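Long-range contacts in oxidoreductase (Methanosarcina mazei, PDB 3KA7), which binds flavin-adenine dinucleotide and probably carries out oxidation-reduction chemistry as a member of the flavin-containing amine oxidoreductase family: residues A[95-100]-A[301-306]; A[220-225]-A[254-259]; A[241-246]-A[393-398]. One frame throughout, in Å; residues are numbered along the deposited sequence.

Going from the N terminus, the chain meets 95-100 first, and contact 1 later joins it to 301-306, so that loops at one end of the mixed sheet's strands come together. Contact 2 falls wholly within that span: strand 219-225 of the small antiparallel sheet meets 254-259, around the end of helix 250-256. Between those two segments lies 241-246, which waits until 393-398 for its partner, so contact 3 crosses both of the others and lines up two strands of the parallel sheet. Contacts 2 and 3 touch, with Cys257 SG 3.6 Å from Leu394 CD2; contact 1 lies on the opposite side of the chain's centre, its nearest atoms about 24 Å from those of contact 3.

Contact 1 of 3, residues A[95-100]-A[301-306]; sequences PDYVKG and TPYTRR
A phenol oxygen, not a backbone carbonyl, accepts from the amide N-H here: Tyr303 N donates to Tyr97 OH at 3.1 Å, with an N-H...O angle of 164°. The same hydroxyl is also bonded to the carbonyl of Arg87 on strand 85-89, so two backbone groups grip it. Tyr97 carries its CG beside its own backbone N (chi1 -56°), and from there the ring reaches across to lie against the loop 301-306. One ring face has the carbonyl of Tyr303 over it, offset toward the rim, with Tyr303 O 3.6 Å from Tyr97 CE2. Nearby, Tyr303 CB packs on Tyr97 CE1 at 3.7 Å, the two side chains crossing at about a right angle. The Tyr303 ring turns its edge to the other loop, where Pro95 O comes 3.4 Å from Tyr303 CD1. A water completes the join, accepting from Tyr97 N at 3.0 Å and donating to Tyr303 O at 2.8 Å. Within 95-100, Asp96 OD1 accepts from Val98 N in an Asx turn that leads into the type I turn 97-100. A phenylalanine in place of Tyr97 would probably keep much of the ring packing but leave Tyr303 N and the Arg87 carbonyl without their shared mate. One hydroxyl and one water thus satisfy Tyr303 N, Tyr303 O and Tyr97 N, so the two loops are joined through few polar atoms.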
loop_
_atom_site.group_PDB
_atom_site.type_symbol
_atom_site.label_atom_id
_atom_site.label_comp_id
_atom_site.label_asym_id
_atom_site.label_seq_id
_atom_site.Cartn_x
_atom_site.Cartn_y
_atom_site.Cartn_z
ATOM N N PRO A 95 -9.889 27.631 8.401
ATOM C CA PRO A 95 -10.021 26.206 8.705
ATOM C C PRO A 95 -10.069 25.304 7.468
ATOM O O PRO A 95 -9.939 24.088 7.589
ATOM C CB PRO A 95 -11.363 26.144 9.440
ATOM C CG PRO A 95 -12.154 27.247 8.849
ATOM C CD PRO A 95 -11.181 28.337 8.471
ATOM N N ASP A 96 -10.258 25.889 6.289
ATOM C CA ASP A 96 -10.448 25.098 5.071
ATOM C C ASP A 96 -10.090 25.907 3.827
ATOM O O ASP A 96 -9.542 27.001 3.937
ATOM C CB ASP A 96 -11.893 24.621 4.973
ATOM C CG ASP A 96 -12.884 25.765 5.001
ATOM O OD1 ASP A 96 -12.599 26.820 4.395
ATOM O OD2 ASP A 96 -13.951 25.608 5.624
ATOM N N TYR A 97 -10.417 25.378 2.651
ATOM C CA TYR A 97 -9.985 25.986 1.391
ATOM C C TYR A 97 -11.014 26.959 0.802
ATOM O O TYR A 97 -10.805 27.507 -0.282
ATOM C CB TYR A 97 -9.664 24.915 0.353
ATOM C CG TYR A 97 -8.638 23.900 0.796
ATOM C CD1 TYR A 97 -7.473 24.293 1.444
ATOM C CD2 TYR A 97 -8.828 22.540 0.545
ATOM C CE1 TYR A 97 -6.526 23.353 1.848
ATOM C CE2 TYR A 97 -7.891 21.597 0.940
ATOM C CZ TYR A 97 -6.746 22.006 1.596
ATOM O OH TYR A 97 -5.822 21.055 1.994
ATOM N N VAL A 98 -12.114 27.154 1.521
ATOM C CA VAL A 98 -13.224 27.989 1.057
ATOM C C VAL A 98 -12.770 29.401 0.670
ATOM O O VAL A 98 -13.175 29.926 -0.371
ATOM C CB VAL A 98 -14.344 28.055 2.113
ATOM C CG1 VAL A 98 -15.455 29.019 1.673
ATOM C CG2 VAL A 98 -14.918 26.667 2.355
ATOM N N LYS A 99 -11.924 30.007 1.494
ATOM C CA LYS A 99 -11.416 31.348 1.191
ATOM C C LYS A 99 -10.177 31.329 0.295
ATOM O O LYS A 99 -9.480 32.330 0.155
ATOM C CB LYS A 99 -11.146 32.130 2.475
ATOM C CG LYS A 99 -12.401 32.453 3.281
ATOM C CD LYS A 99 -13.364 33.344 2.500
ATOM C CE LYS A 99 -12.713 34.669 2.106
ATOM N NZ LYS A 99 -13.509 35.411 1.087
ATOM N N GLY A 100 -9.905 30.190 -0.326
ATOM C CA GLY A 100 -8.768 30.093 -1.212
ATOM C C GLY A 100 -7.685 29.216 -0.617
ATOM O O GLY A 100 -7.748 28.847 0.556
ATOM N N THR A 301 -3.784 16.956 0.938
ATOM C CA THR A 301 -4.852 17.925 1.171
ATOM C C THR A 301 -5.313 17.891 2.634
ATOM O O THR A 301 -6.344 17.300 2.960
ATOM C CB THR A 301 -6.062 17.648 0.246
ATOM O OG1 THR A 301 -6.512 16.295 0.438
ATOM C CG2 THR A 301 -5.683 17.833 -1.242
ATOM N N PRO A 302 -4.545 18.528 3.529
ATOM C CA PRO A 302 -4.793 18.351 4.960
ATOM C C PRO A 302 -6.041 19.033 5.512
ATOM O O PRO A 302 -6.480 18.682 6.612
ATOM C CB PRO A 302 -3.524 18.907 5.640
ATOM C CG PRO A 302 -2.690 19.507 4.592
ATOM C CD PRO A 302 -3.274 19.201 3.226
ATOM N N TYR A 303 -6.621 19.979 4.769
ATOM C CA TYR A 303 -7.745 20.759 5.305
ATOM C C TYR A 303 -9.081 20.413 4.652
ATOM O O TYR A 303 -9.732 21.267 4.039
ATOM C CB TYR A 303 -7.440 22.268 5.227
ATOM C CG TYR A 303 -6.345 22.635 6.200
ATOM C CD1 TYR A 303 -6.651 23.119 7.460
ATOM C CD2 TYR A 303 -5.003 22.437 5.870
ATOM C CE1 TYR A 303 -5.650 23.425 8.381
ATOM C CE2 TYR A 303 -3.981 22.742 6.784
ATOM C CZ TYR A 303 -4.319 23.226 8.037
ATOM O OH TYR A 303 -3.329 23.527 8.947
ATOM N N THR A 304 -9.474 19.150 4.795
ATOM C CA THR A 304 -10.683 18.610 4.199
ATOM C C THR A 304 -11.474 17.873 5.270
ATOM O O THR A 304 -10.999 17.694 6.402
ATOM C CB THR A 304 -10.321 17.556 3.172
ATOM O OG1 THR A 304 -9.551 16.538 3.828
ATOM C CG2 THR A 304 -9.482 18.174 2.033
ATOM N N ARG A 305 -12.665 17.408 4.896
ATOM C CA ARG A 305 -13.455 16.522 5.758
ATOM C C ARG A 305 -12.851 15.120 5.804
ATOM O O ARG A 305 -12.755 14.520 6.875
ATOM C CB ARG A 305 -14.884 16.389 5.227
ATOM C CG ARG A 305 -15.661 17.695 5.131
ATOM C CD ARG A 305 -16.775 17.571 4.101
ATOM N NE ARG A 305 -17.466 18.843 3.917
ATOM C CZ ARG A 305 -16.998 19.841 3.176
ATOM N NH1 ARG A 305 -15.843 19.719 2.532
ATOM N NH2 ARG A 305 -17.688 20.967 3.076
ATOM N N ARG A 306 -12.446 14.610 4.641
ATOM C CA ARG A 306 -12.016 13.209 4.517
ATOM C C ARG A 306 -10.841 12.974 3.558
ATOM O O ARG A 306 -9.961 12.167 3.852
ATOM C CB ARG A 306 -13.186 12.325 4.088
ATOM C CG ARG A 306 -14.215 12.109 5.173
ATOM C CD ARG A 306 -13.604 11.258 6.258
ATOM N NE ARG A 306 -14.334 11.273 7.518
ATOM C CZ ARG A 306 -15.622 11.017 7.640
ATOM N NH1 ARG A 306 -16.323 10.718 6.555
ATOM N NH2 ARG A 306 -16.208 11.038 8.838
HETATM O O HOH W 1 -11.512 22.618 2.409
#

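Contact 2 of 3, residues A[220-225]-A[254-259]; sequences SKILIE and AVLCSE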
loop_
_atom_site.group_PDB
_atom_site.type_symbol
_atom_site.label_atom_id
_atom_site.label_comp_id
_atom_site.label_asym_id
_atom_site.label_seq_id
_atom_site.Cartn_x
_atom_site.Cartn_y
_atom_site.Cartn_z
ATOM N N SER A 220 -8.519 -24.425 -1.576
ATOM C CA SER A 220 -9.503 -24.684 -0.517
ATOM C C SER A 220 -8.891 -25.251 0.760
ATOM O O SER A 220 -9.530 -25.269 1.809
ATOM C CB SER A 220 -10.590 -25.632 -1.028
ATOM O OG SER A 220 -10.015 -26.811 -1.563
ATOM N N LYS A 221 -7.650 -25.717 0.683
ATOM C CA LYS A 221 -7.021 -26.306 1.842
ATOM C C LYS A 221 -5.505 -26.334 1.710
ATOM O O LYS A 221 -4.968 -26.517 0.614
ATOM C CB LYS A 221 -7.566 -27.730 2.065
ATOM C CG LYS A 221 -6.970 -28.441 3.262
ATOM C CD LYS A 221 -7.599 -29.827 3.475
ATOM C CE LYS A 221 -6.835 -30.593 4.544
ATOM N NZ LYS A 221 -7.527 -31.838 4.990
ATOM N N ILE A 222 -4.823 -26.134 2.830
ATOM C CA ILE A 222 -3.389 -26.379 2.899
ATOM C C ILE A 222 -3.181 -27.719 3.600
ATOM O O ILE A 222 -3.631 -27.914 4.735
ATOM C CB ILE A 222 -2.645 -25.249 3.652
ATOM C CG1 ILE A 222 -2.760 -23.932 2.877
ATOM C CG2 ILE A 222 -1.181 -25.618 3.875
ATOM C CD1 ILE A 222 -2.252 -22.692 3.655
ATOM N N LEU A 223 -2.513 -28.648 2.919
ATOM C CA LEU A 223 -2.274 -29.966 3.498
ATOM C C LEU A 223 -1.066 -29.926 4.418
ATOM O O LEU A 223 0.003 -29.447 4.030
ATOM C CB LEU A 223 -2.039 -30.998 2.402
ATOM C CG LEU A 223 -3.049 -31.040 1.264
ATOM C CD1 LEU A 223 -2.495 -31.908 0.148
ATOM C CD2 LEU A 223 -4.384 -31.571 1.761
ATOM N N ILE A 224 -1.251 -30.418 5.640
ATOM C CA ILE A 224 -0.207 -30.444 6.641
ATOM C C ILE A 224 0.004 -31.885 7.085
ATOM O O ILE A 224 -0.956 -32.586 7.408
ATOM C CB ILE A 224 -0.604 -29.627 7.875
ATOM C CG1 ILE A 224 -0.873 -28.164 7.493
ATOM C CG2 ILE A 224 0.483 -29.709 8.939
ATOM C CD1 ILE A 224 0.361 -27.399 7.129
ATOM N N GLU A 225 1.256 -32.326 7.097
ATOM C CA GLU A 225 1.581 -33.674 7.550
ATOM C C GLU A 225 2.681 -33.605 8.594
ATOM O O GLU A 225 3.798 -33.176 8.301
ATOM C CB GLU A 225 2.014 -34.539 6.373
ATOM C CG GLU A 225 0.908 -34.770 5.350
ATOM C CD GLU A 225 1.365 -35.592 4.162
ATOM O OE1 GLU A 225 2.248 -36.465 4.334
ATOM O OE2 GLU A 225 0.839 -35.366 3.051
ATOM N N ALA A 254 -4.913 -19.101 8.003
ATOM C CA ALA A 254 -5.332 -19.889 9.148
ATOM C C ALA A 254 -6.579 -20.699 8.813
ATOM O O ALA A 254 -6.665 -21.882 9.162
ATOM C CB ALA A 254 -5.576 -18.993 10.340
ATOM N N VAL A 255 -7.535 -20.077 8.127
ATOM C CA VAL A 255 -8.756 -20.785 7.731
ATOM C C VAL A 255 -8.427 -21.989 6.843
ATOM O O VAL A 255 -9.021 -23.063 6.983
ATOM C CB VAL A 255 -9.764 -19.836 7.035
ATOM C CG1 VAL A 255 -10.998 -20.609 6.536
ATOM C CG2 VAL A 255 -10.184 -18.716 8.004
ATOM N N LEU A 256 -7.459 -21.820 5.946
ATOM C CA LEU A 256 -7.033 -22.908 5.054
ATOM C C LEU A 256 -6.332 -24.050 5.809
ATOM O O LEU A 256 -6.251 -25.169 5.303
ATOM C CB LEU A 256 -6.102 -22.377 3.949
ATOM C CG LEU A 256 -6.678 -21.506 2.834
ATOM C CD1 LEU A 256 -5.587 -21.092 1.822
ATOM C CD2 LEU A 256 -7.796 -22.206 2.109
ATOM N N CYS A 257 -5.827 -23.754 7.008
ATOM C CA CYS A 257 -5.103 -24.719 7.841
ATOM C C CYS A 257 -5.974 -25.216 8.984
ATOM O O CYS A 257 -5.475 -25.800 9.954
ATOM C CB CYS A 257 -3.873 -24.056 8.470
ATOM S SG CYS A 257 -2.556 -23.607 7.336
ATOM N N SER A 258 -7.273 -24.956 8.892
ATOM C CA SER A 258 -8.144 -25.117 10.052
ATOM C C SER A 258 -8.106 -26.514 10.667
ATOM O O SER A 258 -8.177 -26.656 11.886
ATOM C CB SER A 258 -9.581 -24.688 9.717
ATOM O OG SER A 258 -10.093 -25.394 8.617
ATOM N N GLU A 259 -7.985 -27.531 9.822
ATOM C CA GLU A 259 -7.982 -28.926 10.285
ATOM C C GLU A 259 -6.716 -29.318 11.041
ATOM O O GLU A 259 -6.698 -30.315 11.779
ATOM C CB GLU A 259 -8.178 -29.864 9.101
ATOM C CG GLU A 259 -9.612 -30.025 8.677
ATOM C CD GLU A 259 -9.748 -30.894 7.444
ATOM O OE1 GLU A 259 -9.397 -30.432 6.339
ATOM O OE2 GLU A 259 -10.208 -32.040 7.580
#
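Ile222 N donates a straight hydrogen bond to Leu256 O, 3.0 Å long at 179°, although the carbonyl belongs to the 254-259 segment that follows from helix 250-256, and not to a neighbouring strand; the donor sits 43° above the carbonyl plane. The Ile222 side chain then packs against Leu256 and Cys257. Its CB is 4.0 Å from both Leu256 O and Cys257 SG. CG1, placed beside the backbone N (chi1 -65°), settles 3.8 Å from Leu256 CB, and CD1 at the tip reaches Cys257 SG, also at 3.8 Å. Outside the two segments the same residue touches Ile6 and Leu394 of the parallel sheet. Leu256 crosses Ile222 at about a right angle; its CB and CD1 meet Ile222, while CD2 turns to the strand backbone, 3.5 Å from the carbonyl carbon of Ser220. On the outer side Lys221, its chain fully extended, brings NZ to Glu259 OE1 at 2.7 Å, a salt bridge in which the ammonium comes in from above the carboxylate plane. Leu256 also packs on Ile6, and its side chain is about 5 Å from the FAD, while the N of Val219, at the start of the same strand 219-225, bonds to the cofactor. A three-stranded antiparallel meander set beside the parallel sheet in this way is characteristic of the FAD-binding domain of glutathione reductase-like flavoproteins.

Contact 3 of 3, residues A[241-246]-A[393-398]; sequences ADLVIS and GLYVVG. With FAD (flavin-adenine dinucleotide), chain B.
Strands 243-246 and 394-396 run side by side in the same direction, 19° apart, and their backbone bonding stays close at both ends. Ser246 N donates to Tyr395 O at 2.7 Å, and Ser246 O accepts in turn from Val397 N at 2.9 Å. Further back, Val244 uses both its amide and its carbonyl: Val244 N meets Gly393 O at 2.8 Å, almost perfectly straight, and Val244 O accepts from the amide N-H of Tyr395. The tight packing is on the buried side chains beside these bonds. On one face of the sheet, Val244 CG1 packs 3.6 Å from Leu394 CD1. On the other, Ile245 CG2 lies 3.7 Å from Val397 CG2, with helices 10-21 and 408-421 laid over the pair. Ser246 OG is tied to Thr253.

The solvent side, by contrast, gathers around Asp242 and Tyr395. Exposed Asp242 directs its carboxylate to Lys2 N instead of to the other strand. Its backbone is still close to the partner: Gly393 has a positive phi of 79°, and a CB there would press against Asp242 O. Leu243, with CG trans to its backbone N (chi1 -179°), brings CD1 to the edge of the partly exposed Tyr395 ring, 3.7 Å from Tyr395 CD2.

Beyond the strand, Gly398 CA passes 3.3 Å from FAD O2P, too close to leave room for a side chain, and the next residue, Asp399, bonds to the cofactor. With 2-6, 25-29 and 212-214 completing the sheet, the parallel strand order 3-2-1-4-5 is that of a Rossmann-type dinucleotide-binding fold, its outer strand delivering a glycine to the FAD pyrophosphate.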
loop_
_atom_site.group_PDB
_atom_site.type_symbol
_atom_site.label_atom_id
_atom_site.label_comp_id
_atom_site.label_asym_id
_atom_site.label_seq_id
_atom_site.Cartn_x
_atom_site.Cartn_y
_atom_site.Cartn_z
ATOM N N ALA A 241 3.734 -30.256 -2.357
ATOM C CA ALA A 241 4.702 -29.180 -2.255
ATOM C C ALA A 241 5.580 -29.343 -1.025
ATOM O O ALA A 241 5.127 -29.782 0.029
ATOM C CB ALA A 241 3.989 -27.826 -2.218
ATOM N N ASP A 242 6.841 -28.963 -1.176
ATOM C CA ASP A 242 7.795 -28.929 -0.090
ATOM C C ASP A 242 7.735 -27.571 0.594
ATOM O O ASP A 242 8.124 -27.413 1.753
ATOM C CB ASP A 242 9.192 -29.142 -0.667
ATOM C CG ASP A 242 9.327 -30.487 -1.366
ATOM O OD1 ASP A 242 9.149 -31.512 -0.673
ATOM O OD2 ASP A 242 9.597 -30.514 -2.597
ATOM N N LEU A 243 7.274 -26.581 -0.159
ATOM C CA LEU A 243 7.149 -25.214 0.334
ATOM C C LEU A 243 5.828 -24.626 -0.148
ATOM O O LEU A 243 5.493 -24.716 -1.330
ATOM C CB LEU A 243 8.303 -24.365 -0.191
ATOM C CG LEU A 243 8.379 -22.895 0.220
ATOM C CD1 LEU A 243 8.583 -22.741 1.726
ATOM C CD2 LEU A 243 9.503 -22.227 -0.541
ATOM N N VAL A 244 5.082 -24.035 0.780
ATOM C CA VAL A 244 3.839 -23.353 0.442
ATOM C C VAL A 244 3.967 -21.886 0.838
ATOM O O VAL A 244 4.205 -21.567 2.004
ATOM C CB VAL A 244 2.610 -23.989 1.157
ATOM C CG1 VAL A 244 1.363 -23.182 0.863
ATOM C CG2 VAL A 244 2.414 -25.446 0.717
ATOM N N ILE A 245 3.844 -21.000 -0.140
ATOM C CA ILE A 245 3.836 -19.569 0.131
ATOM C C ILE A 245 2.396 -19.055 0.003
ATOM O O ILE A 245 1.794 -19.113 -1.073
ATOM C CB ILE A 245 4.727 -18.796 -0.852
ATOM C CG1 ILE A 245 6.174 -19.328 -0.834
ATOM C CG2 ILE A 245 4.627 -17.274 -0.597
ATOM C CD1 ILE A 245 6.840 -19.369 0.532
ATOM N N SER A 246 1.836 -18.558 1.100
ATOM C CA SER A 246 0.461 -18.070 1.038
ATOM C C SER A 246 0.449 -16.560 0.944
ATOM O O SER A 246 0.983 -15.892 1.822
ATOM C CB SER A 246 -0.353 -18.507 2.255
ATOM O OG SER A 246 -1.624 -17.863 2.201
ATOM N N GLY A 393 7.662 -24.912 6.494
ATOM C CA GLY A 393 7.462 -24.881 5.054
ATOM C C GLY A 393 6.250 -24.079 4.602
ATOM O O GLY A 393 5.942 -24.044 3.416
ATOM N N LEU A 394 5.560 -23.444 5.550
ATOM C CA LEU A 394 4.443 -22.554 5.219
ATOM C C LEU A 394 4.744 -21.132 5.664
ATOM O O LEU A 394 4.929 -20.882 6.861
ATOM C CB LEU A 394 3.151 -23.045 5.887
ATOM C CG LEU A 394 1.942 -22.111 5.739
ATOM C CD1 LEU A 394 1.560 -21.948 4.281
ATOM C CD2 LEU A 394 0.779 -22.646 6.552
ATOM N N TYR A 395 4.803 -20.214 4.698
ATOM C CA TYR A 395 5.039 -18.791 4.964
ATOM C C TYR A 395 3.921 -17.912 4.399
ATOM O O TYR A 395 3.254 -18.283 3.437
ATOM C CB TYR A 395 6.370 -18.350 4.355
ATOM C CG TYR A 395 7.579 -19.042 4.971
ATOM C CD1 TYR A 395 8.231 -18.490 6.066
ATOM C CD2 TYR A 395 8.051 -20.245 4.461
ATOM C CE1 TYR A 395 9.337 -19.120 6.642
ATOM C CE2 TYR A 395 9.150 -20.888 5.031
ATOM C CZ TYR A 395 9.790 -20.311 6.119
ATOM O OH TYR A 395 10.886 -20.934 6.698
ATOM N N VAL A 396 3.736 -16.748 5.006
ATOM C CA VAL A 396 2.736 -15.780 4.545
ATOM C C VAL A 396 3.425 -14.520 4.047
ATOM O O VAL A 396 4.278 -13.947 4.738
ATOM C CB VAL A 396 1.759 -15.401 5.678
ATOM C CG1 VAL A 396 0.806 -14.270 5.215
ATOM C CG2 VAL A 396 1.007 -16.630 6.141
ATOM N N VAL A 397 3.059 -14.094 2.841
ATOM C CA VAL A 397 3.563 -12.845 2.289
ATOM C C VAL A 397 2.405 -11.952 1.860
ATOM O O VAL A 397 1.258 -12.402 1.774
ATOM C CB VAL A 397 4.470 -13.089 1.081
ATOM C CG1 VAL A 397 5.670 -13.957 1.503
ATOM C CG2 VAL A 397 3.690 -13.772 -0.048
ATOM N N GLY A 398 2.707 -10.688 1.582
ATOM C CA GLY A 398 1.650 -9.746 1.207
ATOM C C GLY A 398 1.498 -8.666 2.259
ATOM O O GLY A 398 2.297 -8.590 3.196
HETATM P PA FAD B . -3.296 -9.263 -2.707
HETATM O O1A FAD B . -4.103 -9.291 -1.436
HETATM O O2A FAD B . -3.469 -8.051 -3.591
HETATM O O5B FAD B . -3.623 -10.579 -3.567
HETATM C C5B FAD B . -4.113 -11.745 -2.917
HETATM C C4B FAD B . -4.547 -12.662 -4.065
HETATM O O4B FAD B . -4.975 -13.921 -3.584
HETATM C C3B FAD B . -5.715 -12.048 -4.841
HETATM O O3B FAD B . -5.397 -11.956 -6.221
HETATM C C2B FAD B . -6.869 -13.022 -4.593
HETATM O O2B FAD B . -7.757 -13.123 -5.690
HETATM C C1B FAD B . -6.137 -14.327 -4.303
HETATM N N9A FAD B . -6.867 -15.276 -3.453
HETATM C C8A FAD B . -7.609 -15.043 -2.313
HETATM N N7A FAD B . -8.041 -16.246 -1.836
HETATM C C5A FAD B . -7.573 -17.217 -2.667
HETATM C C6A FAD B . -7.721 -18.596 -2.680
HETATM N N6A FAD B . -8.332 -19.213 -1.673
HETATM N N1A FAD B . -7.113 -19.327 -3.682
HETATM C C2A FAD B . -6.377 -18.708 -4.671
HETATM N N3A FAD B . -6.235 -17.336 -4.661
HETATM C C4A FAD B . -6.834 -16.620 -3.673
HETATM N N1 FAD B . 0.264 0.337 -2.405
HETATM C C2 FAD B . 1.312 1.086 -2.911
HETATM O O2 FAD B . 2.474 0.675 -2.797
HETATM N N3 FAD B . 1.044 2.305 -3.516
HETATM C C4 FAD B . -0.253 2.777 -3.617
HETATM O O4 FAD B . -0.498 3.858 -4.153
HETATM C C4X FAD B . -1.304 2.029 -3.105
HETATM N N5 FAD B . -2.604 2.506 -3.185
HETATM C C5X FAD B . -3.642 1.739 -2.682
HETATM C C6 FAD B . -4.957 2.196 -2.770
HETATM C C7 FAD B . -6.004 1.421 -2.285
HETATM C C7M FAD B . -7.415 1.943 -2.390
HETATM C C8 FAD B . -5.722 0.190 -1.707
HETATM C C8M FAD B . -6.823 -0.674 -1.163
HETATM C C9 FAD B . -4.410 -0.266 -1.607
HETATM C C9A FAD B . -3.365 0.507 -2.102
HETATM N N10 FAD B . -2.056 0.054 -2.004
HETATM C C10 FAD B . -1.029 0.805 -2.508
HETATM C "C1'" FAD B . -1.723 -1.220 -1.301
HETATM C "C2'" FAD B . -1.514 -2.322 -2.348
HETATM O "O2'" FAD B . -2.566 -2.270 -3.308
HETATM C "C3'" FAD B . -1.494 -3.677 -1.645
HETATM O "O3'" FAD B . -0.649 -3.598 -0.502
HETATM C "C4'" FAD B . -1.012 -4.850 -2.494
HETATM O "O4'" FAD B . -1.642 -4.889 -3.758
HETATM C "C5'" FAD B . -1.385 -6.119 -1.736
HETATM O "O5'" FAD B . -0.692 -7.185 -2.339
HETATM P P FAD B . -0.656 -8.611 -1.642
HETATM O O1P FAD B . 0.688 -9.245 -1.904
HETATM O O2P FAD B . -1.059 -8.546 -0.183
HETATM O O3P FAD B . -1.732 -9.523 -2.416
#